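Periplasmic binding protein (Veillonella parvula, PDB 4MO9) probably captures a solute, perhaps an iron-siderophore complex, in the periplasm and hands it to an ABC importer, as TroA-like binding proteins do. Local coordinates at residues L289-F292 / T293-R296; G207-G210 / P211-G215. All coordinates share one frame; numbering follows the deposited sequence.

Contact 1: L289-F292 / T293-R296; sequences LKAF and TTER
Phe292, near the C-terminal end of helix 282-295, and Arg296, four residues on and just past it, send their side chains out side by side in the same direction. Their flat ends are not stacked: ring and guanidinium planes stand 74° apart, with the ring's edge turned to the guanidinium face. CD2 of Phe292 sits over the centre of the Arg296 group, 3.6 Å above its plane, and CE2 of Phe292 lies 3.6 Å from NH2 of Arg296. The arginine reaches this place as a nearly straight rod, extended from CG to NE, and on the way its CG passes 3.3 Å from the carbonyl O of Phe292.

Thr293 reaches back to the preceding turn. With chi1 at 69°, its OG1 lies between its own N and carbonyl carbon and donates a 2.7 Å bond to Lys290 O, in the carbonyl plane and on a lone pair. Next to it the methyl CG2 of Thr294 rests 3.9 Å from CG of Lys290, the two side chains crossing at a slant. Glu295 N donates to Ala291 O, 2.9 Å, in the i to i-4 pattern of an alpha helix.

Beyond the helix, Arg296 forms a salt bridge with Glu205, bonds backbone carbonyls of 207-215, and makes a cation-pi contact with Phe214. With NE, NH1 and NH2 all bonded and the Phe292 edge against one face, the guanidinium has little freedom to rotate, while Phe292 O, buried under the arginine's aliphatic carbons, has no hydrogen-bonding partner.

Contact 2: G207-G210 / P211-G215; sequences GMNG and PEEFG
Asn209 leans across to Glu213, and its side chain can be followed atom by atom. Asn209 CB lies 3.3 Å from the carbonyl O of Glu213 and also touches that residue's CB. At CG the amide begins to overlie the carboxylate: CG of Asn209 is 3.6 Å from OE1 of Glu213, and the two planes are only 18° apart, stacked face against face. Asn209 OD1 lies 4.0 Å from the same Glu213 OE1, a packing distance. Asn209 ND2 extends past the carboxylate carbon towards the chain beyond, ending 3.5 Å from Phe214 O without a hydrogen bond. Glu213 meets this amide with an extended chain, CG anti to its N (chi1 -177°).

Between the two residues the backbone reverses. Gly210, at a positive phi of 75°, leads into Pro211 and Glu212, and Glu213 N closes the turn with a weak 3.4 Å bond to Gly210 O. Glu212 curls back towards Asn209 O, but its OE2 is bonded to Thr272. Gly210 to Glu213 is a type I beta turn with proline at its second position, set in the loop that follows strand 201-206 of the mixed beta sheet.

How the contacts relate
From the N terminus, the chain leaves strand 201-206 and at once makes contact 2, which closes a short turn in the loop before helix 224-230. Some 75 residues later, past strands 234-235 and 259-263, contact 1 forms at the end of helix 282-295; lying along one helix end, it closes no loop. The two follow in series, neither enclosing nor crossing the other, yet their centres are about 10 Å apart. Arg296 joins them: its NE lies 2.8 Å from Pro211 O, a probable hydrogen bond, while the Pro211 ring packs on Ala291, Phe292 and Glu295. Together they tie the loop after strand 201-206 to helix 282-295, which lies between strands 259-263 and 310-313 of the same mixed sheet.

Contact 1: L289-F292 / T293-R296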
loop_
_atom_site.group_PDB
_atom_site.type_symbol
_atom_site.label_atom_id
_atom_site.label_comp_id
_atom_site.label_asym_id
_atom_site.label_seq_id
_atom_site.Cartn_x
_atom_site.Cartn_y
_atom_site.Cartn_z
ATOM N N LEU A 289 -14.146 -10.594 11.307
ATOM C CA LEU A 289 -14.443 -9.229 11.746
ATOM C C LEU A 289 -15.405 -9.245 12.932
ATOM O O LEU A 289 -15.159 -8.596 13.956
ATOM C CB LEU A 289 -15.034 -8.413 10.594
ATOM C CG LEU A 289 -15.128 -6.902 10.822
ATOM C CD1 LEU A 289 -13.804 -6.378 11.356
ATOM C CD2 LEU A 289 -15.457 -6.154 9.520
ATOM N N LYS A 290 -16.493 -9.999 12.806
ATOM C CA LYS A 290 -17.473 -10.080 13.887
ATOM C C LYS A 290 -16.850 -10.558 15.203
ATOM O O LYS A 290 -17.216 -10.085 16.279
ATOM C CB LYS A 290 -18.655 -10.973 13.491
ATOM C CG LYS A 290 -19.600 -11.290 14.642
ATOM C CD LYS A 290 -20.825 -12.065 14.174
ATOM C CE LYS A 290 -21.782 -12.296 15.330
ATOM N NZ LYS A 290 -23.004 -13.029 14.902
ATOM N N ALA A 291 -15.892 -11.478 15.113
ATOM C CA ALA A 291 -15.248 -12.004 16.316
ATOM C C ALA A 291 -14.543 -10.922 17.142
ATOM O O ALA A 291 -14.503 -11.014 18.375
ATOM C CB ALA A 291 -14.283 -13.135 15.965
ATOM N N PHE A 292 -13.978 -9.918 16.467
ATOM C CA PHE A 292 -13.402 -8.764 17.155
ATOM C C PHE A 292 -14.418 -8.110 18.091
ATOM O O PHE A 292 -14.089 -7.750 19.220
ATOM C CB PHE A 292 -12.887 -7.732 16.150
ATOM C CG PHE A 292 -11.528 -8.052 15.593
ATOM C CD1 PHE A 292 -11.387 -8.946 14.537
ATOM C CD2 PHE A 292 -10.387 -7.464 16.130
ATOM C CE1 PHE A 292 -10.139 -9.251 14.026
ATOM C CE2 PHE A 292 -9.128 -7.761 15.619
ATOM C CZ PHE A 292 -9.005 -8.658 14.566
ATOM N N THR A 293 -15.659 -7.980 17.626
ATOM C CA THR A 293 -16.717 -7.301 18.389
ATOM C C THR A 293 -17.366 -8.178 19.465
ATOM O O THR A 293 -17.957 -7.671 20.433
ATOM C CB THR A 293 -17.799 -6.737 17.430
ATOM O OG1 THR A 293 -18.541 -7.814 16.837
ATOM C CG2 THR A 293 -17.148 -5.934 16.325
ATOM N N THR A 294 -17.254 -9.497 19.308
ATOM C CA THR A 294 -17.877 -10.422 20.261
ATOM C C THR A 294 -16.911 -10.949 21.327
ATOM O O THR A 294 -17.336 -11.321 22.420
ATOM C CB THR A 294 -18.583 -11.615 19.547
ATOM O OG1 THR A 294 -17.617 -12.416 18.851
ATOM C CG2 THR A 294 -19.626 -11.110 18.555
ATOM N N GLU A 295 -15.619 -10.996 21.013
ATOM C CA GLU A 295 -14.646 -11.564 21.946
ATOM C C GLU A 295 -14.042 -10.505 22.878
ATOM O O GLU A 295 -13.485 -10.839 23.929
ATOM C CB GLU A 295 -13.539 -12.346 21.210
ATOM C CG GLU A 295 -14.018 -13.513 20.323
ATOM C CD GLU A 295 -14.857 -14.546 21.074
ATOM O OE1 GLU A 295 -14.287 -15.545 21.576
ATOM O OE2 GLU A 295 -16.095 -14.366 21.157
ATOM N N ARG A 296 -14.181 -9.233 22.514
ATOM C CA ARG A 296 -13.563 -8.144 23.273
ATOM C C ARG A 296 -14.500 -7.530 24.309
ATOM O O ARG A 296 -15.633 -7.156 23.995
ATOM C CB ARG A 296 -13.008 -7.067 22.330
ATOM C CG ARG A 296 -11.754 -7.509 21.601
ATOM C CD ARG A 296 -11.182 -6.421 20.702
ATOM N NE ARG A 296 -9.908 -6.846 20.121
ATOM C CZ ARG A 296 -9.163 -6.100 19.312
ATOM N NH1 ARG A 296 -9.562 -4.881 18.972
ATOM N NH2 ARG A 296 -8.018 -6.577 18.829
#

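Contact 2: G207-G210 / P211-G215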
loop_
_atom_site.group_PDB
_atom_site.type_symbol
_atom_site.label_atom_id
_atom_site.label_comp_id
_atom_site.label_asym_id
_atom_site.label_seq_id
_atom_site.Cartn_x
_atom_site.Cartn_y
_atom_site.Cartn_z
ATOM N N GLY A 207 -5.533 -5.478 12.357
ATOM C CA GLY A 207 -6.067 -6.664 13.011
ATOM C C GLY A 207 -5.191 -7.899 12.900
ATOM O O GLY A 207 -5.701 -9.007 12.704
HETATM N N MSE A 208 -3.880 -7.716 13.052
HETATM C CA MSE A 208 -2.909 -8.788 12.836
HETATM C C MSE A 208 -2.871 -9.803 13.970
HETATM O O MSE A 208 -2.471 -10.956 13.772
HETATM C CB MSE A 208 -1.514 -8.193 12.641
HETATM C CG MSE A 208 -0.399 -9.226 12.517
HETATM SE SE MSE A 208 1.314 -8.373 12.142
HETATM C CE MSE A 208 1.471 -7.319 13.768
ATOM N N ASN A 209 -3.290 -9.376 15.158
ATOM C CA ASN A 209 -3.195 -10.234 16.330
ATOM C C ASN A 209 -4.525 -10.865 16.736
ATOM O O ASN A 209 -4.592 -11.574 17.736
ATOM C CB ASN A 209 -2.582 -9.461 17.502
ATOM C CG ASN A 209 -1.145 -9.050 17.241
ATOM O OD1 ASN A 209 -0.389 -9.780 16.599
ATOM N ND2 ASN A 209 -0.763 -7.875 17.732
ATOM N N GLY A 210 -5.578 -10.608 15.961
ATOM C CA GLY A 210 -6.889 -11.164 16.260
ATOM C C GLY A 210 -7.568 -10.459 17.424
ATOM O O GLY A 210 -6.994 -9.536 18.014
ATOM N N PRO A 211 -8.796 -10.890 17.767
ATOM C CA PRO A 211 -9.573 -10.252 18.841
ATOM C C PRO A 211 -8.874 -10.256 20.210
ATOM O O PRO A 211 -9.061 -9.324 20.991
ATOM C CB PRO A 211 -10.849 -11.107 18.899
ATOM C CG PRO A 211 -10.962 -11.717 17.528
ATOM C CD PRO A 211 -9.540 -11.984 17.114
ATOM N N GLU A 212 -8.075 -11.281 20.491
ATOM C CA GLU A 212 -7.531 -11.476 21.836
ATOM C C GLU A 212 -6.330 -10.582 22.198
ATOM O O GLU A 212 -5.962 -10.481 23.371
ATOM C CB GLU A 212 -7.221 -12.965 22.090
ATOM C CG GLU A 212 -6.050 -13.542 21.284
ATOM C CD GLU A 212 -6.397 -13.861 19.828
ATOM O OE1 GLU A 212 -7.545 -13.605 19.395
ATOM O OE2 GLU A 212 -5.508 -14.378 19.116
ATOM N N GLU A 213 -5.737 -9.929 21.200
ATOM C CA GLU A 213 -4.613 -9.020 21.433
ATOM C C GLU A 213 -4.710 -7.812 20.505
ATOM O O GLU A 213 -4.870 -7.971 19.291
ATOM C CB GLU A 213 -3.282 -9.750 21.207
ATOM C CG GLU A 213 -2.041 -8.908 21.494
ATOM C CD GLU A 213 -0.743 -9.611 21.109
ATOM O OE1 GLU A 213 -0.806 -10.683 20.466
ATOM O OE2 GLU A 213 0.343 -9.086 21.446
ATOM N N PHE A 214 -4.616 -6.603 21.054
ATOM C CA PHE A 214 -4.740 -5.405 20.218
ATOM C C PHE A 214 -3.563 -5.255 19.270
ATOM O O PHE A 214 -2.407 -5.418 19.664
ATOM C CB PHE A 214 -4.885 -4.142 21.069
ATOM C CG PHE A 214 -6.292 -3.886 21.544
ATOM C CD1 PHE A 214 -7.071 -4.921 22.043
ATOM C CD2 PHE A 214 -6.834 -2.609 21.494
ATOM C CE1 PHE A 214 -8.368 -4.685 22.491
ATOM C CE2 PHE A 214 -8.125 -2.367 21.934
ATOM C CZ PHE A 214 -8.894 -3.404 22.431
ATOM N N GLY A 215 -3.860 -4.957 18.011
ATOM C CA GLY A 215 -2.815 -4.651 17.060
ATOM C C GLY A 215 -2.460 -3.180 17.183
ATOM O O GLY A 215 -2.974 -2.486 18.072
#